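Local coordinates for fiber protein 2 (Fowl adenovirus 1, PDB 2VTW) that probably forms the trimeric spikes at the capsid vertices and attaches the virion to a host-cell receptor, its C-terminal head domain being the part modelled here, at residues C83-I88 with Y164-F169; L35-T40 with V74-F79; S111-N116 with S126-L131. All blocks are in the same frame, centred on the assembly; numbering follows the deposited sequence.

Contact 1. Residues C83-I88 with Y164-F169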
loop_
_atom_site.group_PDB
_atom_site.type_symbol
_atom_site.label_atom_id
_atom_site.label_comp_id
_atom_site.label_asym_id
_atom_site.label_seq_id
_atom_site.Cartn_x
_atom_site.Cartn_y
_atom_site.Cartn_z
ATOM N N CYS A 83 25.734 -8.827 5.487
ATOM C CA CYS A 83 24.679 -9.654 4.851
ATOM C C CYS A 83 23.916 -8.861 3.767
ATOM O O CYS A 83 22.992 -8.111 4.060
ATOM C CB CYS A 83 23.732 -10.202 5.924
ATOM S SG CYS A 83 22.660 -11.472 5.336
ATOM N N ASN A 84 24.343 -9.039 2.518
ATOM C CA ASN A 84 23.951 -8.204 1.390
ATOM C C ASN A 84 23.946 -9.024 0.089
ATOM O O ASN A 84 24.694 -8.734 -0.827
ATOM C CB ASN A 84 24.919 -7.032 1.279
ATOM C CG ASN A 84 24.397 -5.912 0.401
ATOM O OD1 ASN A 84 23.282 -5.994 -0.158
ATOM N ND2 ASN A 84 25.172 -4.832 0.301
ATOM N N PRO A 85 23.078 -10.041 0.003
ATOM C CA PRO A 85 23.068 -11.001 -1.113
ATOM C C PRO A 85 22.968 -10.388 -2.518
ATOM O O PRO A 85 23.471 -10.988 -3.473
ATOM C CB PRO A 85 21.828 -11.853 -0.840
ATOM C CG PRO A 85 21.473 -11.623 0.576
ATOM C CD PRO A 85 22.026 -10.331 0.997
ATOM N N SER A 86 22.346 -9.212 -2.614
ATOM C CA SER A 86 22.046 -8.528 -3.882
ATOM C C SER A 86 22.951 -7.343 -4.150
ATOM O O SER A 86 22.851 -6.732 -5.192
ATOM C CB SER A 86 20.563 -8.056 -3.905
ATOM O OG SER A 86 19.689 -9.169 -4.074
ATOM N N ASN A 87 23.808 -7.003 -3.193
ATOM C CA ASN A 87 24.876 -6.035 -3.395
ATOM C C ASN A 87 24.295 -4.651 -3.487
ATOM O O ASN A 87 24.671 -3.860 -4.349
ATOM C CB ASN A 87 25.733 -6.413 -4.629
ATOM C CG ASN A 87 26.982 -5.540 -4.809
ATOM O OD1 ASN A 87 27.575 -5.035 -3.837
ATOM N ND2 ASN A 87 27.365 -5.330 -6.082
ATOM N N ILE A 88 23.378 -4.348 -2.567
ATOM C CA ILE A 88 22.951 -2.971 -2.377
ATOM C C ILE A 88 24.191 -2.165 -2.029
ATOM O O ILE A 88 24.922 -2.533 -1.129
ATOM C CB ILE A 88 21.858 -2.813 -1.266
ATOM C CG1 ILE A 88 20.661 -3.730 -1.541
ATOM C CG2 ILE A 88 21.354 -1.387 -1.172
ATOM C CD1 ILE A 88 20.099 -3.629 -2.961
ATOM N N TYR A 164 20.419 -12.533 9.988
ATOM C CA TYR A 164 20.120 -11.111 9.831
ATOM C C TYR A 164 18.748 -10.945 9.115
ATOM O O TYR A 164 18.416 -11.682 8.179
ATOM C CB TYR A 164 21.174 -10.417 8.956
ATOM C CG TYR A 164 22.591 -10.491 9.466
ATOM C CD1 TYR A 164 23.221 -9.369 9.993
ATOM C CD2 TYR A 164 23.318 -11.680 9.375
ATOM C CE1 TYR A 164 24.550 -9.429 10.452
ATOM C CE2 TYR A 164 24.651 -11.757 9.835
ATOM C CZ TYR A 164 25.256 -10.628 10.376
ATOM O OH TYR A 164 26.568 -10.688 10.832
ATOM N N ASN A 165 17.982 -9.949 9.545
ATOM C CA ASN A 165 16.654 -9.686 8.959
ATOM C C ASN A 165 16.742 -8.691 7.796
ATOM O O ASN A 165 17.137 -7.543 7.965
ATOM C CB ASN A 165 15.685 -9.202 10.022
ATOM C CG ASN A 165 15.436 -10.235 11.117
ATOM O OD1 ASN A 165 15.306 -11.443 10.878
ATOM N ND2 ASN A 165 15.382 -9.754 12.332
ATOM N N LEU A 166 16.405 -9.189 6.609
ATOM C CA LEU A 166 16.367 -8.431 5.360
ATOM C C LEU A 166 14.956 -8.514 4.745
ATOM O O LEU A 166 14.157 -9.346 5.170
ATOM C CB LEU A 166 17.375 -9.006 4.359
ATOM C CG LEU A 166 18.871 -8.603 4.506
ATOM C CD1 LEU A 166 19.474 -9.111 5.825
ATOM C CD2 LEU A 166 19.643 -9.112 3.283
ATOM N N ILE A 167 14.692 -7.679 3.731
ATOM C CA ILE A 167 13.453 -7.755 2.939
ATOM C C ILE A 167 13.684 -8.436 1.575
ATOM O O ILE A 167 14.438 -7.936 0.771
ATOM C CB ILE A 167 12.808 -6.332 2.692
ATOM C CG1 ILE A 167 12.856 -5.468 3.956
ATOM C CG2 ILE A 167 11.344 -6.510 2.135
ATOM C CD1 ILE A 167 12.648 -3.981 3.748
ATOM N N ALA A 168 13.021 -9.561 1.334
ATOM C CA ALA A 168 13.022 -10.221 0.035
ATOM C C ALA A 168 11.842 -9.701 -0.808
ATOM O O ALA A 168 10.697 -9.674 -0.330
ATOM C CB ALA A 168 12.930 -11.731 0.188
ATOM N N PHE A 169 12.150 -9.255 -2.027
ATOM C CA PHE A 169 11.159 -8.853 -3.034
ATOM C C PHE A 169 11.238 -9.861 -4.153
ATOM O O PHE A 169 12.262 -9.931 -4.820
ATOM C CB PHE A 169 11.487 -7.495 -3.630
ATOM C CG PHE A 169 11.291 -6.333 -2.703
ATOM C CD1 PHE A 169 10.240 -5.462 -2.879
ATOM C CD2 PHE A 169 12.202 -6.069 -1.697
ATOM C CE1 PHE A 169 10.067 -4.376 -2.054
ATOM C CE2 PHE A 169 12.031 -4.965 -0.844
ATOM C CZ PHE A 169 10.972 -4.128 -1.011
#

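Contact 2. Residues L35-T40 with V74-F79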
loop_
_atom_site.group_PDB
_atom_site.type_symbol
_atom_site.label_atom_id
_atom_site.label_comp_id
_atom_site.label_asym_id
_atom_site.label_seq_id
_atom_site.Cartn_x
_atom_site.Cartn_y
_atom_site.Cartn_z
ATOM N N LEU A 35 16.721 2.678 -4.729
ATOM C CA LEU A 35 16.161 2.322 -3.416
ATOM C C LEU A 35 16.102 3.575 -2.561
ATOM O O LEU A 35 17.119 4.246 -2.364
ATOM C CB LEU A 35 17.075 1.293 -2.746
ATOM C CG LEU A 35 16.806 0.919 -1.284
ATOM C CD1 LEU A 35 15.383 0.307 -1.173
ATOM C CD2 LEU A 35 17.886 -0.068 -0.762
ATOM N N GLN A 36 14.913 3.937 -2.092
ATOM C CA GLN A 36 14.731 5.107 -1.239
ATOM C C GLN A 36 13.880 4.645 -0.074
ATOM O O GLN A 36 12.737 4.207 -0.284
ATOM C CB GLN A 36 14.033 6.227 -2.002
ATOM C CG GLN A 36 14.906 6.855 -3.121
ATOM C CD GLN A 36 14.139 7.772 -4.035
ATOM O OE1 GLN A 36 13.446 7.298 -4.929
ATOM N NE2 GLN A 36 14.243 9.088 -3.816
ATOM N N GLN A 37 14.452 4.669 1.131
ATOM C CA GLN A 37 13.755 4.255 2.371
ATOM C C GLN A 37 13.638 5.406 3.362
ATOM O O GLN A 37 14.506 6.293 3.406
ATOM C CB GLN A 37 14.498 3.124 3.036
ATOM C CG GLN A 37 14.624 1.891 2.172
ATOM C CD GLN A 37 15.450 0.816 2.804
ATOM O OE1 GLN A 37 16.661 0.968 2.954
ATOM N NE2 GLN A 37 14.813 -0.303 3.164
ATOM N N ILE A 38 12.556 5.413 4.136
ATOM C CA ILE A 38 12.411 6.324 5.262
ATOM C C ILE A 38 12.026 5.507 6.508
ATOM O O ILE A 38 11.339 4.472 6.399
ATOM C CB ILE A 38 11.416 7.523 4.997
ATOM C CG1 ILE A 38 10.002 7.026 4.775
ATOM C CG2 ILE A 38 11.913 8.448 3.779
ATOM C CD1 ILE A 38 8.874 8.059 5.051
ATOM N N ASN A 39 12.537 5.924 7.666
ATOM C CA ASN A 39 12.133 5.365 8.961
ATOM C C ASN A 39 11.441 6.512 9.644
ATOM O O ASN A 39 12.058 7.552 9.864
ATOM C CB ASN A 39 13.323 4.880 9.800
ATOM C CG ASN A 39 12.911 4.241 11.163
ATOM O OD1 ASN A 39 11.912 4.591 11.760
ATOM N ND2 ASN A 39 13.731 3.350 11.656
ATOM N N THR A 40 10.141 6.333 9.914
ATOM C CA THR A 40 9.353 7.290 10.665
ATOM C C THR A 40 8.980 6.606 11.960
ATOM O O THR A 40 8.080 5.761 11.995
ATOM C CB THR A 40 8.027 7.699 9.908
ATOM O OG1 THR A 40 8.341 8.188 8.613
ATOM C CG2 THR A 40 7.273 8.789 10.631
ATOM N N VAL A 74 15.034 -9.839 -5.434
ATOM C CA VAL A 74 15.938 -8.787 -5.024
ATOM C C VAL A 74 15.878 -8.694 -3.473
ATOM O O VAL A 74 14.794 -8.677 -2.874
ATOM C CB VAL A 74 15.549 -7.435 -5.662
ATOM C CG1 VAL A 74 16.419 -6.271 -5.108
ATOM C CG2 VAL A 74 15.695 -7.528 -7.167
ATOM N N TRP A 75 17.053 -8.689 -2.841
ATOM C CA TRP A 75 17.194 -8.524 -1.395
ATOM C C TRP A 75 17.521 -7.091 -1.049
ATOM O O TRP A 75 18.506 -6.557 -1.538
ATOM C CB TRP A 75 18.313 -9.441 -0.870
ATOM C CG TRP A 75 17.883 -10.845 -0.787
ATOM C CD1 TRP A 75 18.094 -11.816 -1.702
ATOM C CD2 TRP A 75 17.126 -11.444 0.278
ATOM N NE1 TRP A 75 17.517 -12.988 -1.281
ATOM C CE2 TRP A 75 16.910 -12.780 -0.070
ATOM C CE3 TRP A 75 16.584 -10.965 1.470
ATOM C CZ2 TRP A 75 16.206 -13.655 0.751
ATOM C CZ3 TRP A 75 15.892 -11.827 2.277
ATOM C CH2 TRP A 75 15.712 -13.155 1.927
ATOM N N VAL A 76 16.694 -6.440 -0.235
ATOM C CA VAL A 76 17.074 -5.130 0.323
ATOM C C VAL A 76 17.664 -5.355 1.714
ATOM O O VAL A 76 17.052 -6.046 2.562
ATOM C CB VAL A 76 15.915 -4.125 0.381
ATOM C CG1 VAL A 76 16.303 -2.880 1.162
ATOM C CG2 VAL A 76 15.499 -3.754 -1.032
ATOM N N SER A 77 18.844 -4.767 1.931
ATOM C CA SER A 77 19.650 -5.016 3.129
ATOM C C SER A 77 20.068 -3.711 3.723
ATOM O O SER A 77 20.280 -2.753 2.994
ATOM C CB SER A 77 20.877 -5.860 2.790
ATOM O OG SER A 77 21.673 -6.114 3.941
ATOM N N SER A 78 20.083 -3.677 5.062
ATOM C CA SER A 78 20.681 -2.622 5.844
ATOM C C SER A 78 22.097 -3.031 6.372
ATOM O O SER A 78 22.732 -2.235 7.034
ATOM C CB SER A 78 19.797 -2.276 7.047
ATOM O OG SER A 78 19.668 -3.387 7.934
ATOM N N PHE A 79 22.532 -4.261 6.093
ATOM C CA PHE A 79 23.840 -4.798 6.522
ATOM C C PHE A 79 24.705 -4.941 5.267
ATOM O O PHE A 79 24.852 -6.041 4.706
ATOM C CB PHE A 79 23.681 -6.168 7.186
ATOM C CG PHE A 79 22.749 -6.179 8.381
ATOM C CD1 PHE A 79 23.156 -5.667 9.605
ATOM C CD2 PHE A 79 21.464 -6.705 8.273
ATOM C CE1 PHE A 79 22.313 -5.696 10.702
ATOM C CE2 PHE A 79 20.618 -6.738 9.360
ATOM C CZ PHE A 79 21.036 -6.237 10.578
HETATM O O HOH W 1 18.654 -0.876 3.980
#

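Contact 3. Residues S111-N116 with S126-L131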
loop_
_atom_site.group_PDB
_atom_site.type_symbol
_atom_site.label_atom_id
_atom_site.label_comp_id
_atom_site.label_asym_id
_atom_site.label_seq_id
_atom_site.Cartn_x
_atom_site.Cartn_y
_atom_site.Cartn_z
ATOM N N SER A 111 7.466 -15.834 11.199
ATOM C CA SER A 111 8.567 -16.845 11.171
ATOM C C SER A 111 8.643 -17.581 9.855
ATOM O O SER A 111 8.479 -18.798 9.809
ATOM C CB SER A 111 8.468 -17.850 12.328
ATOM O OG SER A 111 8.613 -17.190 13.575
ATOM N N PRO A 112 8.901 -16.840 8.775
ATOM C CA PRO A 112 9.039 -17.460 7.452
ATOM C C PRO A 112 10.306 -18.334 7.373
ATOM O O PRO A 112 11.153 -18.232 8.242
ATOM C CB PRO A 112 9.182 -16.274 6.525
ATOM C CG PRO A 112 9.686 -15.160 7.408
ATOM C CD PRO A 112 9.095 -15.388 8.744
ATOM N N PRO A 113 10.414 -19.201 6.354
ATOM C CA PRO A 113 11.663 -19.985 6.185
ATOM C C PRO A 113 12.960 -19.154 6.106
ATOM O O PRO A 113 12.990 -18.085 5.493
ATOM C CB PRO A 113 11.413 -20.755 4.889
ATOM C CG PRO A 113 9.926 -20.924 4.863
ATOM C CD PRO A 113 9.406 -19.581 5.348
ATOM N N VAL A 114 14.003 -19.622 6.792
ATOM C CA VAL A 114 15.301 -18.951 6.764
ATOM C C VAL A 114 15.888 -19.058 5.361
ATOM O O VAL A 114 15.752 -20.097 4.701
ATOM C CB VAL A 114 16.302 -19.552 7.833
ATOM C CG1 VAL A 114 16.222 -21.031 7.822
ATOM C CG2 VAL A 114 17.753 -19.120 7.552
ATOM N N PHE A 115 16.537 -17.994 4.913
ATOM C CA PHE A 115 17.360 -18.049 3.710
ATOM C C PHE A 115 18.789 -18.427 4.142
ATOM O O PHE A 115 19.514 -17.612 4.709
ATOM C CB PHE A 115 17.325 -16.710 2.969
ATOM C CG PHE A 115 18.225 -16.636 1.760
ATOM C CD1 PHE A 115 18.371 -17.702 0.916
ATOM C CD2 PHE A 115 18.904 -15.467 1.469
ATOM C CE1 PHE A 115 19.202 -17.615 -0.194
ATOM C CE2 PHE A 115 19.739 -15.384 0.349
ATOM C CZ PHE A 115 19.875 -16.458 -0.475
ATOM N N ASN A 116 19.164 -19.678 3.890
ATOM C CA ASN A 116 20.473 -20.182 4.320
ATOM C C ASN A 116 21.526 -19.942 3.247
ATOM O O ASN A 116 21.594 -20.657 2.248
ATOM C CB ASN A 116 20.402 -21.660 4.709
ATOM C CG ASN A 116 21.556 -22.086 5.640
ATOM O OD1 ASN A 116 22.591 -21.433 5.707
ATOM N ND2 ASN A 116 21.349 -23.174 6.373
ATOM N N SER A 126 10.452 -15.322 -2.031
ATOM C CA SER A 126 9.574 -14.547 -1.138
ATOM C C SER A 126 8.143 -15.062 -1.279
ATOM O O SER A 126 7.599 -15.075 -2.379
ATOM C CB SER A 126 9.667 -13.082 -1.512
ATOM O OG SER A 126 9.041 -12.241 -0.575
ATOM N N ARG A 127 7.535 -15.511 -0.182
ATOM C CA ARG A 127 6.190 -16.120 -0.252
ATOM C C ARG A 127 5.109 -15.624 0.741
ATOM O O ARG A 127 3.917 -15.819 0.491
ATOM C CB ARG A 127 6.334 -17.625 -0.115
ATOM C CG ARG A 127 6.888 -18.279 -1.382
ATOM C CD ARG A 127 6.891 -19.794 -1.328
ATOM N NE ARG A 127 5.585 -20.302 -0.915
ATOM C CZ ARG A 127 4.524 -20.460 -1.701
ATOM N NH1 ARG A 127 4.566 -20.180 -3.010
ATOM N NH2 ARG A 127 3.402 -20.917 -1.159
ATOM N N PHE A 128 5.510 -15.013 1.861
ATOM C CA PHE A 128 4.586 -14.780 2.979
ATOM C C PHE A 128 4.597 -13.307 3.335
ATOM O O PHE A 128 5.563 -12.790 3.900
ATOM C CB PHE A 128 4.945 -15.661 4.196
ATOM C CG PHE A 128 5.061 -17.118 3.862
ATOM C CD1 PHE A 128 3.928 -17.882 3.649
ATOM C CD2 PHE A 128 6.308 -17.709 3.680
ATOM C CE1 PHE A 128 4.038 -19.246 3.297
ATOM C CE2 PHE A 128 6.430 -19.043 3.331
ATOM C CZ PHE A 128 5.294 -19.821 3.143
ATOM N N GLY A 129 3.492 -12.643 3.021
ATOM C CA GLY A 129 3.395 -11.211 3.107
ATOM C C GLY A 129 2.485 -10.718 1.987
ATOM O O GLY A 129 1.760 -11.505 1.360
ATOM N N VAL A 130 2.495 -9.414 1.763
ATOM C CA VAL A 130 1.595 -8.800 0.814
ATOM C C VAL A 130 2.079 -9.101 -0.612
ATOM O O VAL A 130 3.284 -9.166 -0.854
ATOM C CB VAL A 130 1.498 -7.264 1.028
ATOM C CG1 VAL A 130 2.741 -6.556 0.538
ATOM C CG2 VAL A 130 0.251 -6.699 0.340
ATOM N N LEU A 131 1.125 -9.248 -1.530
ATOM C CA LEU A 131 1.391 -9.352 -2.968
ATOM C C LEU A 131 0.800 -8.136 -3.657
ATOM O O LEU A 131 -0.419 -7.926 -3.581
ATOM C CB LEU A 131 0.744 -10.622 -3.537
ATOM C CG LEU A 131 1.019 -10.887 -5.016
ATOM C CD1 LEU A 131 2.481 -11.333 -5.232
ATOM C CD2 LEU A 131 0.011 -11.873 -5.589
#

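Contact 1. Residues C83-I88 with Y164-F169
C83 reaches from its loop onto Y164 and L166 of the facing strand, and its short side chain meets both. CB lies over one face of the phenol ring, 4.0 Å from the centroid of the Y164 ring and offset toward the rim, which makes this a CH-pi contact; the nearest ring atom to C83 CB is Y164 CG at 3.7 Å. One bond further out, SG is turned anti to the backbone N (chi1 -167°). There it approaches the Y164 ring obliquely as a sulfur-aromatic neighbour, and C83 SG touches L166 CD1 at 4.0 Å. The other methyl of the leucine takes up the next part of the loop: L166 CD2 lies 3.6 Å from C83 O and 3.5 Å from P85 CD, the proline and leucine meeting tip to tip. CD1 thus faces the sulfur, while CD2 sits against both the C83 carbonyl and the proline ring.

P85 is the second residue of a type I beta turn from N84 to N87, and the N84 side chain ties the turn to I88 just after it. N84 OD1 accepts from I88 N at 2.9 Å, while N84 ND2 donates to I88 O at 2.7 Å, in the carbonyl plane and on a lone pair. The tyrosine hydroxyl bonds Q82 OE1 and N160 ND2, and the F79 ring packs edge-to-face with Y164.

In the sheet of this head domain, strand 163-173 runs between strands 71-76 and 147-157, antiparallel to both. The loop packs against this part of the sheet, C83 also touching V156 on one neighbour and P85 touching W75 on the other.

Contact 2. Residues L35-T40 with V74-F79
V76 is met by two side chains of strand 28-40, L35 and Q37. L35 and V76 point at one another tip to tip, with L35 CD2 3.8 Å from V76 CG1. L35 CD1 is a little further off, 4.1 Å from both V76 CG1 and V76 CG2, so the fork of one residue is set against the fork of the other. Setting CG1 anti to the backbone N (chi1 171°) puts that V76 methyl in reach of both partners. Q37 and V76 extend to meet each other from opposite directions, Q37 NE2 coming within 3.6 Å of V76 CG1.

The Q37 amide meets V76 with its NE2, but its polar atoms have other partners. NE2 is bonded to T46 OG1 on the adjacent strand 43-53, and OE1 turns to a water that donates to Q37 OE1 at 2.9 Å and to S77 O at 2.7 Å. Both ends of the amide are therefore held, and the water carries the connection to the far backbone.

Strands 28-40 and 71-76 do not pair with each other; each pairs with strand 4-23, and here they meet by their side chains across the interior of the beta-sandwich that adenovirus fibre heads share. Beyond V76 the chain leaves its strand through an ST turn, S77 OG accepting from F79 N at 3.0 Å.

Further out, F169 of strand 163-173 packs against V76, while L35 and Q37 touch T46 and L44. Q36 and I38 of strand 28-40 face a second subunit: Q36 packs on P197 and I38 on T40 of that chain.

Contact 3. Residues S111-N116 with S126-L131
P113 and F128 make the closest apolar contact, their side chains crossing at about a right angle. P113 CD is 3.6 Å from F128 CE2 and 4.0 Å from F128 CD2, so one corner of the proline ring meets one side of the phenyl, approaching obliquely. P112 adds a looser touch from CB, 4.3 Å from F128 CD2. The consecutive prolines thus offer the ring two adjacent patches of hydrocarbon. With CG beside the backbone N and anti to the carbonyl carbon (chi1 -53°), the phenyl swings out to them, and CB of its own neighbour R127 lies 3.7 Å above the plane over one face.

Polar bonds fix the backbone beneath the phenylalanine. Q152 OE1 accepts from the main-chain N of both R127 and F128, and the same glutamine packs against P112, so one glutamine touches both segments. On the proline side, P113 O has a weak bond from Y124 OH.

Residues 126-131 also make contacts to another chain. F128 packs on P136 of the third subunit, and R127 O accepts from R135 NH1 of that chain.

Of the neighbouring strands, 147-157 lies beside both segments, parallel to 115-116 and antiparallel to 129-140, while G129-L131 pair antiparallel with a strand of the third subunit and carry the sheet across the trimer interface.

From the N terminus, contact 2 closes first: the chain runs out from 35-40 and returns at 74-79, bringing the two strands together across the sandwich. Contact 1 opens a few residues later at 83-88 and closes at 164-169. Inside that long loop nests contact 3, a much tighter closure of 111-116 on 126-131; none of the three cross. Strands 71-76 and 163-173 are neighbours, joined by a probable backbone hydrogen bond from F169 N to V74 O. The F115 ring packs on W75 and touches P85, while S126 OG bonds A168 O, so contact 3, whose residues G129-L131 pair with another subunit, is tied back to contacts 1 and 2.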